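Local coordinates for uncharacterized protein conserved in bacteria with a cystatin-like fold (Silicibacter pomeroyi, PDB 3FLJ) that is of unknown function but has a SnoaL-like, cystatin-type alpha+beta fold and probably forms a dimer, at residues E45-M50 against G115-F120; V106-L111 against D119-M124; L38-L43 against G60-A65; A65-H70 against A145-Y150. All coordinates share one frame; numbering follows the deposited sequence. Where two conformers were deposited one is given.

Contact 1. Residues E45-M50 against G115-F120; sequences EDVRFM and GLIQDF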
# COMPACT_ATOMS: atom_id res chain seq x y z
N GLU A 45 -18.49 -13.58 6.74
CA GLU A 45 -19.71 -12.96 7.30
C GLU A 45 -19.40 -11.68 8.11
O GLU A 45 -20.12 -10.68 7.96
CB GLU A 45 -20.50 -13.97 8.13
CG GLU A 45 -21.89 -13.50 8.54
CD GLU A 45 -22.80 -14.62 9.05
OE1 GLU A 45 -22.79 -15.74 8.47
OE2 GLU A 45 -23.55 -14.37 10.02
N ASP A 46 -18.31 -11.71 8.88
CA ASP A 46 -17.82 -10.60 9.72
C ASP A 46 -16.54 -9.94 9.15
O ASP A 46 -15.67 -9.49 9.91
CB ASP A 46 -17.61 -11.11 11.17
CG ASP A 46 -16.59 -12.28 11.28
OD1 ASP A 46 -16.06 -12.78 10.25
OD2 ASP A 46 -16.35 -12.71 12.44
N VAL A 47 -16.42 -9.89 7.81
CA VAL A 47 -15.27 -9.27 7.12
C VAL A 47 -15.05 -7.82 7.58
O VAL A 47 -16.02 -7.11 7.82
CB VAL A 47 -15.42 -9.30 5.55
CG1 VAL A 47 -16.69 -8.55 5.08
CG2 VAL A 47 -14.15 -8.74 4.85
N ARG A 48 -13.79 -7.44 7.75
CA ARG A 48 -13.37 -6.09 8.14
C ARG A 48 -12.72 -5.44 6.92
O ARG A 48 -11.76 -6.00 6.38
CB ARG A 48 -12.39 -6.18 9.30
CG ARG A 48 -13.03 -6.70 10.57
CD ARG A 48 -12.05 -6.88 11.71
NE ARG A 48 -11.11 -8.01 11.57
CZ ARG A 48 -11.40 -9.32 11.70
NH1 ARG A 48 -12.63 -9.77 11.98
NH2 ARG A 48 -10.42 -10.22 11.55
N PHE A 49 -13.28 -4.32 6.47
CA PHE A 49 -12.73 -3.53 5.35
C PHE A 49 -12.19 -2.21 5.91
O PHE A 49 -12.93 -1.48 6.56
CB PHE A 49 -13.76 -3.29 4.25
CG PHE A 49 -13.25 -2.39 3.15
CD1 PHE A 49 -12.29 -2.86 2.24
CD2 PHE A 49 -13.71 -1.07 3.05
CE1 PHE A 49 -11.79 -2.02 1.22
CE2 PHE A 49 -13.21 -0.21 2.04
CZ PHE A 49 -12.25 -0.69 1.12
N MSE A 50 -10.91 -1.93 5.63
CA MSE A 50 -10.21 -0.73 6.08
C MSE A 50 -9.79 0.09 4.84
O MSE A 50 -8.84 -0.30 4.15
CB MSE A 50 -9.02 -1.15 6.93
CG MSE A 50 -9.43 -1.65 8.32
SE MSE A 50 -8.15 -2.90 9.02
CE MSE A 50 -8.64 -4.47 7.92
N GLY A 115 -11.26 -20.03 3.64
CA GLY A 115 -10.81 -19.44 2.38
C GLY A 115 -11.47 -18.13 1.98
O GLY A 115 -11.16 -17.64 0.91
N LEU A 116 -12.34 -17.57 2.82
CA LEU A 116 -13.03 -16.30 2.55
C LEU A 116 -12.19 -15.13 3.07
O LEU A 116 -11.33 -15.32 3.95
CB LEU A 116 -14.43 -16.29 3.19
CG LEU A 116 -15.39 -17.39 2.72
CD1 LEU A 116 -16.71 -17.37 3.51
CD2 LEU A 116 -15.68 -17.33 1.22
N ILE A 117 -12.45 -13.94 2.53
CA ILE A 117 -11.72 -12.72 2.90
C ILE A 117 -12.19 -12.28 4.29
O ILE A 117 -13.36 -11.92 4.46
CB ILE A 117 -11.91 -11.58 1.85
CG1 ILE A 117 -11.39 -12.03 0.47
CG2 ILE A 117 -11.21 -10.30 2.31
CD1 ILE A 117 -11.64 -11.05 -0.66
N GLN A 118 -11.27 -12.32 5.27
CA GLN A 118 -11.54 -11.94 6.66
C GLN A 118 -11.16 -10.47 6.90
O GLN A 118 -11.91 -9.76 7.57
CB GLN A 118 -10.77 -12.85 7.63
CG GLN A 118 -11.17 -12.71 9.11
CD GLN A 118 -12.64 -13.10 9.39
OE1 GLN A 118 -12.99 -14.29 9.40
NE2 GLN A 118 -13.48 -12.10 9.63
N ASP A 119 -9.98 -10.06 6.43
CA ASP A 119 -9.49 -8.66 6.52
C ASP A 119 -9.09 -8.20 5.14
O ASP A 119 -8.39 -8.93 4.43
CB ASP A 119 -8.29 -8.55 7.45
CG ASP A 119 -8.62 -8.91 8.87
OD1 ASP A 119 -9.34 -8.13 9.51
OD2 ASP A 119 -8.13 -9.95 9.34
N PHE A 120 -9.51 -6.99 4.78
CA PHE A 120 -9.29 -6.36 3.47
C PHE A 120 -8.90 -4.91 3.81
O PHE A 120 -9.77 -4.10 4.16
CB PHE A 120 -10.60 -6.46 2.67
CG PHE A 120 -10.49 -6.18 1.18
CD1 PHE A 120 -9.65 -5.18 0.64
CD2 PHE A 120 -11.34 -6.87 0.29
CE1 PHE A 120 -9.61 -4.94 -0.75
CE2 PHE A 120 -11.30 -6.62 -1.10
CZ PHE A 120 -10.44 -5.65 -1.61
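F49 and F120 both set CG anti to the backbone N (chi1 175° and -166°), which sends both side chains along the same face of the sheet; there the edge of F49 turns into the face of F120 in a T-shaped pair, centroids 5.5 Å apart. On the other face R48 starts with CG anti to its carbonyl carbon and bends at chi3 (-72°), bringing NE to 2.7 Å from D119 OD1. This is a salt bridge, but its two hydrogen bonds are weak and bent. Between these two faces the strands run parallel: R48 N donates to Q118 O, F120 N returns to R48 O at 2.9 Å, and M50 N reaches F120 O at 2.9 Å. Q118 bends at chi2 to send NE2 to D46 OD1, 2.7 Å away and nearly straight; the carboxylate oxygen is met from above its plane, while D46 OD1 lies in the plane of the amide. N112 takes the OE1 end of the same amide, so both its ends are held. Strand 47-50 thus lies between 58-59 and 117-125, with F49 packed on V64, V67 and L68 of helix 61-74 and F120 on M27 of helix 22-31.

Contact 2. Residues V106-L111 against D119-M124; sequences VDLITL and DFEVVM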
# COMPACT_ATOMS: atom_id res chain seq x y z
N VAL A 106 -2.41 -1.12 -2.98
CA VAL A 106 -2.33 -2.54 -2.59
C VAL A 106 -3.56 -2.94 -1.77
O VAL A 106 -3.91 -2.24 -0.83
CB VAL A 106 -1.06 -2.86 -1.76
CG1 VAL A 106 -1.05 -4.37 -1.29
CG2 VAL A 106 0.20 -2.55 -2.57
N ASP A 107 -4.19 -4.05 -2.16
CA ASP A 107 -5.25 -4.70 -1.37
C ASP A 107 -4.52 -5.72 -0.48
O ASP A 107 -3.98 -6.70 -0.99
CB ASP A 107 -6.27 -5.43 -2.27
CG ASP A 107 -7.04 -4.49 -3.19
OD1 ASP A 107 -7.32 -3.33 -2.80
OD2 ASP A 107 -7.42 -4.93 -4.29
N LEU A 108 -4.50 -5.46 0.83
CA LEU A 108 -3.88 -6.36 1.82
C LEU A 108 -4.97 -7.31 2.28
O LEU A 108 -5.91 -6.88 2.97
CB LEU A 108 -3.27 -5.59 2.99
CG LEU A 108 -2.07 -4.71 2.65
CD1 LEU A 108 -1.78 -3.71 3.78
CD2 LEU A 108 -0.84 -5.57 2.31
N ILE A 109 -4.85 -8.59 1.92
CA ILE A 109 -5.87 -9.60 2.19
C ILE A 109 -5.38 -10.65 3.16
O ILE A 109 -4.27 -11.16 3.00
CB ILE A 109 -6.31 -10.30 0.87
CG1 ILE A 109 -6.89 -9.29 -0.13
CG2 ILE A 109 -7.35 -11.42 1.14
CD1 ILE A 109 -8.13 -8.50 0.31
N THR A 110 -6.22 -10.95 4.16
CA THR A 110 -6.02 -12.04 5.11
C THR A 110 -7.23 -12.96 4.95
O THR A 110 -8.38 -12.51 5.12
CB THR A 110 -5.91 -11.57 6.56
OG1 THR A 110 -4.98 -10.48 6.64
CG2 THR A 110 -5.43 -12.73 7.46
N LEU A 111 -6.98 -14.22 4.58
CA LEU A 111 -8.04 -15.22 4.43
C LEU A 111 -8.22 -15.98 5.74
O LEU A 111 -7.27 -16.11 6.52
CB LEU A 111 -7.73 -16.21 3.29
CG LEU A 111 -7.48 -15.60 1.89
CD1 LEU A 111 -7.04 -16.69 0.89
CD2 LEU A 111 -8.69 -14.83 1.36
N ASP A 119 -9.98 -10.06 6.43
CA ASP A 119 -9.49 -8.66 6.52
C ASP A 119 -9.09 -8.20 5.14
O ASP A 119 -8.39 -8.93 4.43
CB ASP A 119 -8.29 -8.55 7.45
CG ASP A 119 -8.62 -8.91 8.87
OD1 ASP A 119 -9.34 -8.13 9.51
OD2 ASP A 119 -8.13 -9.95 9.34
N PHE A 120 -9.51 -6.99 4.78
CA PHE A 120 -9.29 -6.36 3.47
C PHE A 120 -8.90 -4.91 3.81
O PHE A 120 -9.77 -4.10 4.16
CB PHE A 120 -10.60 -6.46 2.67
CG PHE A 120 -10.49 -6.18 1.18
CD1 PHE A 120 -9.65 -5.18 0.64
CD2 PHE A 120 -11.34 -6.87 0.29
CE1 PHE A 120 -9.61 -4.94 -0.75
CE2 PHE A 120 -11.30 -6.62 -1.10
CZ PHE A 120 -10.44 -5.65 -1.61
N GLU A 121 -7.61 -4.60 3.73
CA GLU A 121 -7.06 -3.29 4.07
C GLU A 121 -6.41 -2.68 2.83
O GLU A 121 -5.57 -3.34 2.20
CB GLU A 121 -6.05 -3.46 5.20
CG GLU A 121 -5.46 -2.16 5.74
CD GLU A 121 -4.77 -2.35 7.07
OE1 GLU A 121 -4.30 -3.47 7.36
OE2 GLU A 121 -4.70 -1.39 7.84
N VAL A 122 -6.79 -1.44 2.48
CA VAL A 122 -6.32 -0.78 1.26
C VAL A 122 -5.37 0.37 1.58
O VAL A 122 -5.72 1.26 2.36
CB VAL A 122 -7.49 -0.30 0.38
CG1 VAL A 122 -6.97 0.40 -0.92
CG2 VAL A 122 -8.42 -1.45 0.03
N VAL A 123 -4.18 0.34 0.97
CA VAL A 123 -3.16 1.41 1.07
C VAL A 123 -2.96 1.95 -0.36
O VAL A 123 -3.08 1.18 -1.32
CB VAL A 123 -1.83 0.92 1.72
CG1 VAL A 123 -2.03 0.63 3.21
CG2 VAL A 123 -1.28 -0.32 1.04
N MSE A 124 -2.71 3.25 -0.50
CA MSE A 124 -2.58 3.91 -1.80
C MSE A 124 -1.59 5.06 -1.85
O MSE A 124 -1.12 5.54 -0.81
CB MSE A 124 -3.95 4.48 -2.25
CG MSE A 124 -4.86 3.53 -2.94
SE MSE A 124 -6.49 4.51 -3.44
CE MSE A 124 -5.93 5.81 -4.64
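I109 reaches across to F120 through a single methyl. Its CB heads for the face of the sheet that carries D107, F120 and V122; CG1 stands anti to the carbonyl carbon, beside the backbone N, and a second turn (chi2 -61°) folds CD1 over the F120 ring. That methyl sits 3.5 Å from the ring centroid and 16° off the ring normal, a CH-pi contact in which F120 CG is the nearest ring atom to I109 CD1. D107 takes the rim of the same ring: its OD1 lies 3.5 Å from F120 CE1, near the ring plane, and touches V122 CG2 as well, while OD2 is hydrogen-bonded to Y80 OH. An unidentified molecule, probably from the crystallisation liquor, lies near D107; such molecules often mark pockets, so this face may line one. The segments are the two arms of an antiparallel beta hairpin, and a classic beta bulge places Q118 and D119 together opposite T110. Three hydrogen-bonded pairs, V106-V123, L108-E121 and T110-D119, each close with two backbone bonds, among them L108 N to E121 O at 2.7 Å and E121 N to L108 O at 2.9 Å. Their side chains lie on the other face, where V106 CB meets V123 CG2 at 3.8 Å. Here the second subunit packs: E121 forms salt bridges to R125 and R81 of that subunit, and V123 meets V123 of the partner chain.

Contact 3. Residues L38-L43 against G60-A65; sequences LIHALL and GRDPVA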
# COMPACT_ATOMS: atom_id res chain seq x y z
N LEU A 38 -21.17 -10.36 -6.98
CA LEU A 38 -20.02 -11.28 -7.12
C LEU A 38 -18.96 -11.12 -6.01
O LEU A 38 -18.30 -12.10 -5.65
CB LEU A 38 -19.39 -11.17 -8.52
CG LEU A 38 -20.31 -11.53 -9.71
CD1 LEU A 38 -19.56 -11.31 -11.02
CD2 LEU A 38 -20.86 -12.96 -9.65
N ILE A 39 -18.81 -9.91 -5.48
CA ILE A 39 -17.89 -9.63 -4.35
C ILE A 39 -18.38 -10.33 -3.06
O ILE A 39 -17.55 -10.92 -2.37
CB ILE A 39 -17.71 -8.08 -4.12
CG1 ILE A 39 -16.99 -7.42 -5.31
CG2 ILE A 39 -16.89 -7.81 -2.85
CD1 ILE A 39 -17.15 -5.90 -5.39
N HIS A 40 -19.70 -10.25 -2.78
CA HIS A 40 -20.33 -10.81 -1.57
C HIS A 40 -19.87 -12.24 -1.22
O HIS A 40 -19.50 -12.51 -0.06
CB HIS A 40 -21.86 -10.74 -1.71
CG HIS A 40 -22.62 -10.90 -0.43
ND1 HIS A 40 -23.00 -12.12 0.06
CD2 HIS A 40 -23.10 -9.98 0.43
CE1 HIS A 40 -23.68 -11.95 1.18
NE2 HIS A 40 -23.75 -10.66 1.43
N ALA A 41 -19.88 -13.14 -2.21
CA ALA A 41 -19.50 -14.56 -2.04
C ALA A 41 -18.06 -14.85 -1.57
O ALA A 41 -17.80 -15.92 -1.01
CB ALA A 41 -19.81 -15.37 -3.32
N LEU A 42 -17.15 -13.91 -1.81
CA LEU A 42 -15.75 -14.03 -1.38
C LEU A 42 -15.45 -13.50 0.04
O LEU A 42 -14.35 -13.74 0.55
CB LEU A 42 -14.84 -13.30 -2.38
CG LEU A 42 -15.00 -13.72 -3.86
CD1 LEU A 42 -13.97 -12.99 -4.70
CD2 LEU A 42 -14.89 -15.23 -4.06
N LEU A 43 -16.43 -12.86 0.68
CA LEU A 43 -16.23 -12.18 1.97
C LEU A 43 -16.71 -13.02 3.14
O LEU A 43 -17.76 -13.63 3.06
CB LEU A 43 -16.99 -10.85 1.98
CG LEU A 43 -16.74 -9.84 0.86
CD1 LEU A 43 -17.64 -8.60 1.02
CD2 LEU A 43 -15.28 -9.44 0.76
N GLY A 60 -18.87 -6.46 8.16
CA GLY A 60 -20.03 -7.21 7.64
C GLY A 60 -20.01 -7.34 6.13
O GLY A 60 -19.71 -6.36 5.45
N ARG A 61 -20.35 -8.54 5.63
CA ARG A 61 -20.32 -8.80 4.19
C ARG A 61 -21.26 -7.90 3.38
O ARG A 61 -20.87 -7.44 2.31
CB ARG A 61 -20.54 -10.29 3.84
CG ARG A 61 -21.86 -10.92 4.31
CD ARG A 61 -22.20 -12.20 3.53
NE ARG A 61 -21.25 -13.30 3.76
CZ ARG A 61 -21.44 -14.41 4.50
NH1 ARG A 61 -22.57 -14.66 5.18
NH2 ARG A 61 -20.44 -15.30 4.58
N ASP A 62 -22.47 -7.62 3.89
CA ASP A 62 -23.42 -6.73 3.20
C ASP A 62 -22.90 -5.28 3.04
O ASP A 62 -22.80 -4.81 1.90
CB ASP A 62 -24.83 -6.77 3.82
CG ASP A 62 -25.56 -8.08 3.59
OD1 ASP A 62 -25.00 -9.04 3.02
OD2 ASP A 62 -26.74 -8.15 4.00
N PRO A 63 -22.57 -4.59 4.15
CA PRO A 63 -21.99 -3.25 3.98
C PRO A 63 -20.63 -3.19 3.23
O PRO A 63 -20.43 -2.26 2.43
CB PRO A 63 -21.87 -2.72 5.42
CG PRO A 63 -22.00 -3.87 6.29
CD PRO A 63 -22.79 -4.90 5.58
N VAL A 64 -19.75 -4.17 3.45
CA VAL A 64 -18.42 -4.19 2.79
C VAL A 64 -18.55 -4.36 1.27
O VAL A 64 -17.86 -3.67 0.52
CB VAL A 64 -17.45 -5.20 3.44
CG1 VAL A 64 -16.18 -5.42 2.60
CG2 VAL A 64 -17.12 -4.73 4.86
N ALA A 65 -19.42 -5.28 0.83
CA ALA A 65 -19.67 -5.52 -0.61
C ALA A 65 -20.19 -4.23 -1.29
O ALA A 65 -19.77 -3.91 -2.40
CB ALA A 65 -20.63 -6.70 -0.82
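The N-terminal turn of helix 61-74, with G60 at its N-cap position, packs here against the end of helix 36-40 and the type I beta turn from H40 to L43 that leads out of it. H40 and D62 make the polar link, a histidine-carboxylate hydrogen bond in which H40 NE2 donates to D62 OD1 at 2.6 Å. With CG anti to the backbone N (chi1 -163°), the ring extends toward helix 61-74; the donor meets OD1 nearly along its C-O axis, and OD1 lies close to the plane of the ring. R61 CB lies over one face of the H40 ring, offset toward its rim, and A65 CB comes up to the ring edge. The guanidinium of R61 runs on to L43, whose O lies at its edge in plane, and R61 NH1 has a long, weak ion pair with E45. On the buried side the contact is apolar: I39 CG2 approaches A65 CB at 4.4 Å. I39 also packs on V30 of helix 22-31, and V64 on V47 and F49 of the sheet. L43 CD1 ends between two residues of the helix, 3.8 Å from V64 CG1 and 4.0 Å from A65 CB.

Contact 4. Residues A65-H70 against A145-Y150; sequences AAVLGH and ARFLKY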
# COMPACT_ATOMS: atom_id res chain seq x y z
N ALA A 65 -19.42 -5.28 0.83
CA ALA A 65 -19.67 -5.52 -0.61
C ALA A 65 -20.19 -4.23 -1.29
O ALA A 65 -19.77 -3.91 -2.40
CB ALA A 65 -20.63 -6.70 -0.82
N ALA A 66 -21.09 -3.52 -0.61
CA ALA A 66 -21.63 -2.22 -1.07
C ALA A 66 -20.55 -1.15 -1.19
O ALA A 66 -20.51 -0.44 -2.19
CB ALA A 66 -22.77 -1.74 -0.16
N VAL A 67 -19.68 -1.06 -0.19
CA VAL A 67 -18.56 -0.11 -0.20
C VAL A 67 -17.61 -0.44 -1.36
O VAL A 67 -17.27 0.45 -2.13
CB VAL A 67 -17.81 -0.03 1.18
CG1 VAL A 67 -16.58 0.89 1.09
CG2 VAL A 67 -18.75 0.48 2.25
N LEU A 68 -17.24 -1.72 -1.50
CA LEU A 68 -16.34 -2.16 -2.58
C LEU A 68 -16.93 -1.92 -3.98
O LEU A 68 -16.18 -1.57 -4.90
CB LEU A 68 -15.91 -3.62 -2.41
CG LEU A 68 -14.98 -3.90 -1.22
CD1 LEU A 68 -14.90 -5.41 -0.94
CD2 LEU A 68 -13.56 -3.32 -1.47
N GLY A 69 -18.25 -2.11 -4.11
CA GLY A 69 -18.99 -1.79 -5.34
C GLY A 69 -18.82 -0.32 -5.73
O GLY A 69 -18.53 -0.03 -6.89
N HIS A 70 -18.96 0.58 -4.75
CA HIS A 70 -18.74 2.03 -4.96
C HIS A 70 -17.30 2.38 -5.31
O HIS A 70 -17.08 3.23 -6.16
CB HIS A 70 -19.22 2.87 -3.77
CG HIS A 70 -20.71 2.97 -3.67
ND1 HIS A 70 -21.47 3.58 -4.64
CD2 HIS A 70 -21.58 2.57 -2.71
CE1 HIS A 70 -22.75 3.54 -4.30
NE2 HIS A 70 -22.84 2.93 -3.13
N ALA A 145 -29.05 5.51 -0.39
CA ALA A 145 -30.00 5.41 0.75
C ALA A 145 -29.88 4.15 1.63
O ALA A 145 -30.27 4.18 2.80
CB ALA A 145 -31.44 5.59 0.28
N ARG A 146 -29.32 3.06 1.08
CA ARG A 146 -29.03 1.82 1.85
C ARG A 146 -28.05 2.05 3.00
O ARG A 146 -28.08 1.32 3.99
CB ARG A 146 -28.41 0.74 0.97
CG ARG A 146 -29.28 0.26 -0.19
CD ARG A 146 -28.58 -0.83 -0.98
NE ARG A 146 -27.26 -0.43 -1.45
CZ ARG A 146 -26.45 -1.13 -2.24
NH1 ARG A 146 -26.82 -2.30 -2.76
NH2 ARG A 146 -25.27 -0.61 -2.58
N PHE A 147 -27.17 3.05 2.86
CA PHE A 147 -26.22 3.40 3.90
C PHE A 147 -26.79 3.97 5.20
O PHE A 147 -26.02 4.10 6.13
CB PHE A 147 -25.01 4.18 3.35
CG PHE A 147 -24.02 3.31 2.65
CD1 PHE A 147 -24.20 2.98 1.30
CD2 PHE A 147 -22.95 2.74 3.35
CE1 PHE A 147 -23.29 2.11 0.64
CE2 PHE A 147 -22.04 1.87 2.71
CZ PHE A 147 -22.21 1.56 1.34
N LEU A 148 -28.09 4.33 5.26
CA LEU A 148 -28.77 4.71 6.53
C LEU A 148 -28.64 3.53 7.52
O LEU A 148 -28.24 3.72 8.67
CB LEU A 148 -30.26 5.03 6.33
CG LEU A 148 -31.04 5.67 7.51
CD1 LEU A 148 -30.61 7.12 7.70
CD2 LEU A 148 -32.55 5.59 7.29
N LYS A 149 -28.95 2.32 7.04
CA LYS A 149 -28.77 1.07 7.80
C LYS A 149 -27.26 0.75 7.98
O LYS A 149 -26.84 0.45 9.09
CB LYS A 149 -29.46 -0.12 7.11
N TYR A 150 -26.47 0.85 6.92
CA TYR A 150 -25.03 0.49 7.00
C TYR A 150 -24.11 1.39 7.85
O TYR A 150 -23.02 0.94 8.18
CB TYR A 150 -24.42 0.24 5.61
CG TYR A 150 -25.11 -0.81 4.72
CD1 TYR A 150 -25.72 -1.97 5.26
CD2 TYR A 150 -25.07 -0.69 3.31
CE1 TYR A 150 -26.32 -2.95 4.41
CE2 TYR A 150 -25.66 -1.66 2.46
CZ TYR A 150 -26.28 -2.79 3.02
OH TYR A 150 -26.86 -3.74 2.21
O HOH W 1 -22.31 -0.75 -4.27
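This is a mainly apolar packing contact on the side of helix 61-74 that bears A66, V67 and H70, where the C-terminal segment 145-150 folds back on the helix after the long helix 127-143. The ring of F147 is the centrepiece, meeting three residues of the helix through CE1, CZ and CE2. Its CZ rests 3.7 Å from A66 CB; CE2 lies 3.6 Å from V67 CG2, which comes in at the ring edge near its plane; and CE1 is 3.8 Å from H70 CD2. The H70 and F147 rings meet rim to rim, neither over the other's face, with planes 51° apart. Y150 closes over F147 from within its own segment, CD2 sitting above the centre of the ring, and its CE2 touches A66 CB at 3.9 Å. The W58 ring meets F147 with planes at about 80°, and V141 of helix 127-143 packs on it.

The polar part lies beside this cluster. R146 bends at chi3 (-55°), laying NH2 3.7 Å from A66 CB. A water donates to A66 O at 2.8 Å and is held weakly by R146 NH2, bridging a helix carbonyl to the guanidinium. D144 takes a hydrogen bond from H70 NE2 and a salt bridge from R146 NH2, which would probably offset any repulsion between R146 and H70 if the histidine is charged. R146 NH1 pairs with E36 of helix 36-40. The arrangement is that of a C-terminal extension packed on a helix of the SnoaL-like, cystatin-type alpha+beta fold.

How the contacts relate
Contacts 1 and 2 lie in the sheet and share D119 and F120 on strand 117-125, between strands 47-50 and 101-111; M50 O and V122 N are 2.9 Å apart where they join. Contact 3 ties in through the backbone, with I117 N 2.8 Å from L42 O and V47 O 2.9 Å from G60 N. Contacts 3 and 4 share A65 on helix 61-74. L68 joins the layers: its CD1 lies 3.8 Å from F120 CE2 and 3.7 Å from I39 CG2. The unidentified ligand lies about 4 Å from the F120 side chain and about 3 Å from that of D107; it is probably from the crystallisation liquor but may mark a pocket.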